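Local coordinates for protein 3-methylornithine synthase (Methanosarcina barkeri, PDB 3T7V) that isomerises L-lysine to (3R)-3-methyl-D-ornithine by radical chemistry, using a [4Fe-4S] cluster and S-adenosylmethionine, in the biosynthesis of pyrrolysine, at residues G207-T219 and L247-I261. Sequence-based numbering, arbitrary orientation.
Sequences GILTGVGNDIEST and LEGFRDKSNLSELKI
Backbones come closest where the turn after strand 203-210 meets the loop leading into helix 258-268, with Gly-211 CA 5.4 Å from Asp-252 CA. Thr-210 holds OG1 anti to its own N (chi1 -168°), which carries the hydroxyl to Leu-256 O at 2.7 Å; OG1 donates there, 18° off the carbonyl plane. Thr-210 OG1 in turn accepts an almost straight bond (178°) from Asn-214 ND2, in the plane of that amide, whose other proton goes to Thr-219 OG1. A valine at Thr-210 would probably leave Leu-256 O without this donor and the Asn-214 amide less firmly fixed. Asp-252 OD2 accepts from Gly-213 N at 3.2 Å; a water that accepts from Gly-211 N lies 3.0 Å from Asp-252 OD2 and also close to Asn-214 O, so the turn is held directly and bridged by solvent. Beside Asp-252, the Phe-250 ring turns an edge to Gly-211 O, 3.4 Å from CE2. Leu-256 lays CD1 against Asn-214 O (3.3 Å) and sets CD2 against Ile-216 CG1, while Ile-261 CD1 meets Thr-210 tip to tip. In this TIM-barrel fold the contact joins the strand's C-terminal end to the start of helix 258-268; Ile-208, Thr-210, Glu-258 and Ile-261 all touch Val-236 of the adjacent parallel strand 233-238.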
loop_
_atom_site.group_PDB
_atom_site.type_symbol
_atom_site.label_atom_id
_atom_site.label_comp_id
_atom_site.label_asym_id
_atom_site.label_seq_id
_atom_site.Cartn_x
_atom_site.Cartn_y
_atom_site.Cartn_z
ATOM N N GLY A 207 -2.635 5.571 3.431
ATOM C CA GLY A 207 -2.962 5.466 2.017
ATOM C C GLY A 207 -4.286 6.112 1.725
ATOM O O GLY A 207 -5.183 6.124 2.561
ATOM N N ILE A 208 -4.383 6.581 0.500
ATOM C CA ILE A 208 -5.656 7.106 -0.038
ATOM C C ILE A 208 -6.099 6.424 -1.295
ATOM O O ILE A 208 -5.290 5.770 -1.997
ATOM C CB ILE A 208 -5.544 8.608 -0.125
ATOM C CG1 ILE A 208 -4.531 8.939 -1.176
ATOM C CG2 ILE A 208 -5.404 9.192 1.324
ATOM C CD1 ILE A 208 -4.327 10.502 -1.355
ATOM N N LEU A 209 -7.407 6.421 -1.535
ATOM C CA LEU A 209 -7.975 5.898 -2.737
ATOM C C LEU A 209 -8.289 7.021 -3.672
ATOM O O LEU A 209 -8.764 8.079 -3.246
ATOM C CB LEU A 209 -9.244 5.193 -2.385
ATOM C CG LEU A 209 -9.282 3.819 -2.000
ATOM C CD1 LEU A 209 -10.770 3.359 -1.863
ATOM C CD2 LEU A 209 -8.708 2.931 -3.093
ATOM N N THR A 210 -8.014 6.829 -4.967
ATOM C CA THR A 210 -8.424 7.802 -5.978
ATOM C C THR A 210 -9.332 7.129 -6.941
ATOM O O THR A 210 -9.345 5.927 -7.022
ATOM C CB THR A 210 -7.215 8.505 -6.665
ATOM O OG1 THR A 210 -7.742 9.615 -7.416
ATOM C CG2 THR A 210 -6.457 7.626 -7.600
ATOM N N GLY A 211 -10.118 7.914 -7.675
ATOM C CA GLY A 211 -11.079 7.329 -8.606
ATOM C C GLY A 211 -12.350 6.899 -7.948
ATOM O O GLY A 211 -13.072 6.064 -8.491
ATOM N N VAL A 212 -12.609 7.429 -6.739
ATOM C CA VAL A 212 -13.707 6.919 -5.926
ATOM C C VAL A 212 -14.652 8.079 -5.601
ATOM O O VAL A 212 -15.390 8.030 -4.615
ATOM C CB VAL A 212 -13.125 6.174 -4.648
ATOM C CG1 VAL A 212 -12.565 7.234 -3.667
ATOM C CG2 VAL A 212 -14.059 5.051 -4.118
ATOM N N GLY A 213 -14.599 9.143 -6.405
ATOM C CA GLY A 213 -15.512 10.294 -6.278
ATOM C C GLY A 213 -14.817 11.450 -5.572
ATOM O O GLY A 213 -15.476 12.454 -5.238
ATOM N N ASN A 214 -13.520 11.292 -5.283
ATOM C CA ASN A 214 -12.726 12.416 -4.776
ATOM C C ASN A 214 -12.389 13.390 -5.891
ATOM O O ASN A 214 -11.866 13.028 -6.940
ATOM C CB ASN A 214 -11.402 11.866 -4.183
ATOM C CG ASN A 214 -10.620 10.995 -5.162
ATOM O OD1 ASN A 214 -11.180 10.009 -5.708
ATOM N ND2 ASN A 214 -9.345 11.326 -5.423
ATOM N N ASP A 215 -12.743 14.629 -5.689
ATOM C CA ASP A 215 -12.291 15.689 -6.608
ATOM C C ASP A 215 -10.956 16.279 -6.193
ATOM O O ASP A 215 -10.340 15.807 -5.209
ATOM C CB ASP A 215 -13.428 16.782 -6.764
ATOM C CG ASP A 215 -13.674 17.653 -5.478
ATOM O OD1 ASP A 215 -13.177 17.360 -4.330
ATOM O OD2 ASP A 215 -14.397 18.734 -5.588
ATOM N N ILE A 216 -10.498 17.339 -6.838
ATOM C CA ILE A 216 -9.199 17.929 -6.437
ATOM C C ILE A 216 -9.237 18.355 -4.998
ATOM O O ILE A 216 -8.260 18.082 -4.287
ATOM C CB ILE A 216 -8.812 19.085 -7.377
ATOM C CG1 ILE A 216 -8.425 18.538 -8.713
ATOM C CG2 ILE A 216 -7.742 20.011 -6.788
ATOM C CD1 ILE A 216 -8.240 19.589 -9.813
ATOM N N GLU A 217 -10.291 19.048 -4.562
ATOM C CA GLU A 217 -10.292 19.561 -3.156
ATOM C C GLU A 217 -10.248 18.389 -2.148
ATOM O O GLU A 217 -9.571 18.503 -1.118
ATOM C CB GLU A 217 -11.488 20.504 -2.957
ATOM C CG GLU A 217 -11.210 21.815 -3.723
ATOM C CD GLU A 217 -12.271 22.874 -3.409
ATOM O OE1 GLU A 217 -13.498 22.479 -3.225
ATOM O OE2 GLU A 217 -11.832 24.045 -3.343
ATOM N N SER A 218 -11.012 17.336 -2.431
ATOM C CA SER A 218 -11.035 16.162 -1.506
ATOM C C SER A 218 -9.647 15.545 -1.454
ATOM O O SER A 218 -9.170 15.178 -0.355
ATOM C CB SER A 218 -12.014 15.161 -2.137
ATOM O OG SER A 218 -12.131 13.994 -1.400
ATOM N N THR A 219 -8.976 15.468 -2.590
ATOM C CA THR A 219 -7.639 14.904 -2.659
ATOM C C THR A 219 -6.657 15.760 -1.871
ATOM O O THR A 219 -5.776 15.196 -1.188
ATOM C CB THR A 219 -7.232 14.778 -4.131
ATOM O OG1 THR A 219 -8.210 13.938 -4.791
ATOM C CG2 THR A 219 -5.823 14.155 -4.241
ATOM N N LEU A 247 -20.460 -0.384 -4.902
ATOM C CA LEU A 247 -19.836 0.463 -5.921
ATOM C C LEU A 247 -19.532 -0.226 -7.253
ATOM O O LEU A 247 -18.750 0.294 -8.069
ATOM C CB LEU A 247 -18.564 1.114 -5.364
ATOM C CG LEU A 247 -18.879 2.140 -4.267
ATOM C CD1 LEU A 247 -17.597 2.696 -3.655
ATOM C CD2 LEU A 247 -19.700 3.321 -4.875
ATOM N N GLU A 248 -20.076 -1.424 -7.447
ATOM C CA GLU A 248 -19.842 -2.153 -8.663
ATOM C C GLU A 248 -20.047 -1.332 -9.950
ATOM O O GLU A 248 -19.242 -1.411 -10.897
ATOM C CB GLU A 248 -20.678 -3.472 -8.698
ATOM C CG GLU A 248 -20.599 -4.220 -10.044
ATOM C CD GLU A 248 -21.404 -5.562 -10.073
ATOM O OE1 GLU A 248 -21.946 -6.016 -9.049
ATOM O OE2 GLU A 248 -21.500 -6.179 -11.154
ATOM N N GLY A 249 -21.064 -0.499 -9.986
ATOM C CA GLY A 249 -21.182 0.285 -11.269
ATOM C C GLY A 249 -20.441 1.588 -11.369
ATOM O O GLY A 249 -20.635 2.345 -12.331
ATOM N N PHE A 250 -19.618 1.894 -10.376
ATOM C CA PHE A 250 -19.132 3.275 -10.269
ATOM C C PHE A 250 -18.188 3.643 -11.380
ATOM O O PHE A 250 -17.308 2.884 -11.740
ATOM C CB PHE A 250 -18.527 3.474 -8.891
ATOM C CG PHE A 250 -18.127 4.861 -8.610
ATOM C CD1 PHE A 250 -19.088 5.781 -8.264
ATOM C CD2 PHE A 250 -16.792 5.276 -8.776
ATOM C CE1 PHE A 250 -18.733 7.107 -8.031
ATOM C CE2 PHE A 250 -16.429 6.577 -8.507
ATOM C CZ PHE A 250 -17.389 7.480 -8.160
ATOM N N ARG A 251 -18.436 4.813 -11.989
ATOM C CA ARG A 251 -17.526 5.340 -12.967
ATOM C C ARG A 251 -17.116 6.705 -12.464
ATOM O O ARG A 251 -17.967 7.521 -12.092
ATOM C CB ARG A 251 -18.206 5.418 -14.336
ATOM C CG ARG A 251 -18.370 4.032 -14.941
ATOM C CD ARG A 251 -18.603 4.036 -16.449
ATOM N NE ARG A 251 -19.383 2.876 -16.914
ATOM C CZ ARG A 251 -18.935 1.620 -17.014
ATOM N NH1 ARG A 251 -17.688 1.303 -16.681
ATOM N NH2 ARG A 251 -19.747 0.662 -17.451
ATOM N N ASP A 252 -15.808 6.916 -12.375
ATOM C CA ASP A 252 -15.270 8.194 -11.952
ATOM C C ASP A 252 -15.082 9.086 -13.191
ATOM O O ASP A 252 -14.557 8.653 -14.219
ATOM C CB ASP A 252 -13.954 7.971 -11.194
ATOM C CG ASP A 252 -13.364 9.280 -10.582
ATOM O OD1 ASP A 252 -12.539 9.867 -11.326
ATOM O OD2 ASP A 252 -13.693 9.676 -9.382
ATOM N N LYS A 253 -15.551 10.315 -13.052
ATOM C CA LYS A 253 -15.462 11.335 -14.087
ATOM C C LYS A 253 -14.336 12.318 -13.727
ATOM O O LYS A 253 -14.561 13.537 -13.707
ATOM C CB LYS A 253 -16.825 12.039 -14.248
ATOM C CG LYS A 253 -17.402 12.614 -12.953
ATOM C CD LYS A 253 -18.854 13.027 -13.114
ATOM C CE LYS A 253 -19.231 14.126 -12.125
ATOM N NZ LYS A 253 -20.608 14.653 -12.365
ATOM N N SER A 254 -13.129 11.787 -13.458
ATOM C CA SER A 254 -11.978 12.629 -13.025
ATOM C C SER A 254 -10.680 12.387 -13.750
ATOM O O SER A 254 -10.434 11.297 -14.281
ATOM C CB SER A 254 -11.715 12.464 -11.521
ATOM O OG SER A 254 -12.375 13.507 -10.794
ATOM N N ASN A 255 -9.820 13.409 -13.713
ATOM C CA ASN A 255 -8.451 13.363 -14.251
ATOM C C ASN A 255 -7.425 12.998 -13.148
ATOM O O ASN A 255 -6.168 13.140 -13.359
ATOM C CB ASN A 255 -8.107 14.756 -14.875
ATOM C CG ASN A 255 -7.360 14.644 -16.195
ATOM O OD1 ASN A 255 -7.301 13.570 -16.811
ATOM N ND2 ASN A 255 -6.787 15.767 -16.651
ATOM N N LEU A 256 -7.920 12.546 -11.979
ATOM C CA LEU A 256 -7.039 12.375 -10.810
ATOM C C LEU A 256 -6.439 10.982 -10.737
ATOM O O LEU A 256 -6.804 10.079 -9.894
ATOM C CB LEU A 256 -7.654 12.752 -9.495
ATOM C CG LEU A 256 -8.090 14.167 -9.355
ATOM C CD1 LEU A 256 -9.167 14.306 -8.321
ATOM C CD2 LEU A 256 -6.891 15.017 -8.927
ATOM N N SER A 257 -5.438 10.844 -11.577
ATOM C CA SER A 257 -4.909 9.548 -11.805
ATOM C C SER A 257 -3.952 9.228 -10.670
ATOM O O SER A 257 -3.326 10.118 -10.096
ATOM C CB SER A 257 -4.225 9.497 -13.142
ATOM O OG SER A 257 -2.982 10.124 -13.009
ATOM N N GLU A 258 -3.815 7.950 -10.418
ATOM C CA GLU A 258 -2.843 7.478 -9.459
ATOM C C GLU A 258 -1.400 7.970 -9.827
ATOM O O GLU A 258 -0.642 8.298 -8.945
ATOM C CB GLU A 258 -2.962 5.976 -9.423
ATOM C CG GLU A 258 -2.012 5.312 -8.431
ATOM C CD GLU A 258 -2.048 3.814 -8.526
ATOM O OE1 GLU A 258 -3.104 3.256 -9.029
ATOM O OE2 GLU A 258 -1.044 3.173 -8.091
ATOM N N LEU A 259 -1.016 7.997 -11.119
ATOM C CA LEU A 259 0.344 8.413 -11.422
ATOM C C LEU A 259 0.641 9.842 -11.045
ATOM O O LEU A 259 1.688 10.162 -10.507
ATOM C CB LEU A 259 0.655 8.208 -12.912
ATOM C CG LEU A 259 0.315 6.826 -13.498
ATOM C CD1 LEU A 259 0.704 6.923 -14.991
ATOM C CD2 LEU A 259 1.167 5.799 -12.766
ATOM N N LYS A 260 -0.325 10.732 -11.327
ATOM C CA LYS A 260 -0.195 12.136 -10.918
ATOM C C LYS A 260 -0.052 12.245 -9.394
ATOM O O LYS A 260 0.747 12.998 -8.876
ATOM C CB LYS A 260 -1.470 12.906 -11.406
ATOM C CG LYS A 260 -1.435 14.395 -11.298
ATOM C CD LYS A 260 -2.296 15.054 -12.460
ATOM C CE LYS A 260 -3.626 14.382 -12.527
ATOM N NZ LYS A 260 -4.569 15.325 -13.218
ATOM N N ILE A 261 -0.853 11.464 -8.669
ATOM C CA ILE A 261 -0.811 11.619 -7.239
ATOM C C ILE A 261 0.458 11.008 -6.660
ATOM O O ILE A 261 0.999 11.501 -5.689
ATOM C CB ILE A 261 -2.056 11.008 -6.575
ATOM C CG1 ILE A 261 -3.303 11.865 -7.006
ATOM C CG2 ILE A 261 -1.993 10.958 -5.027
ATOM C CD1 ILE A 261 -4.559 11.121 -6.704
HETATM O O HOH W 1 -11.037 10.825 -8.655
#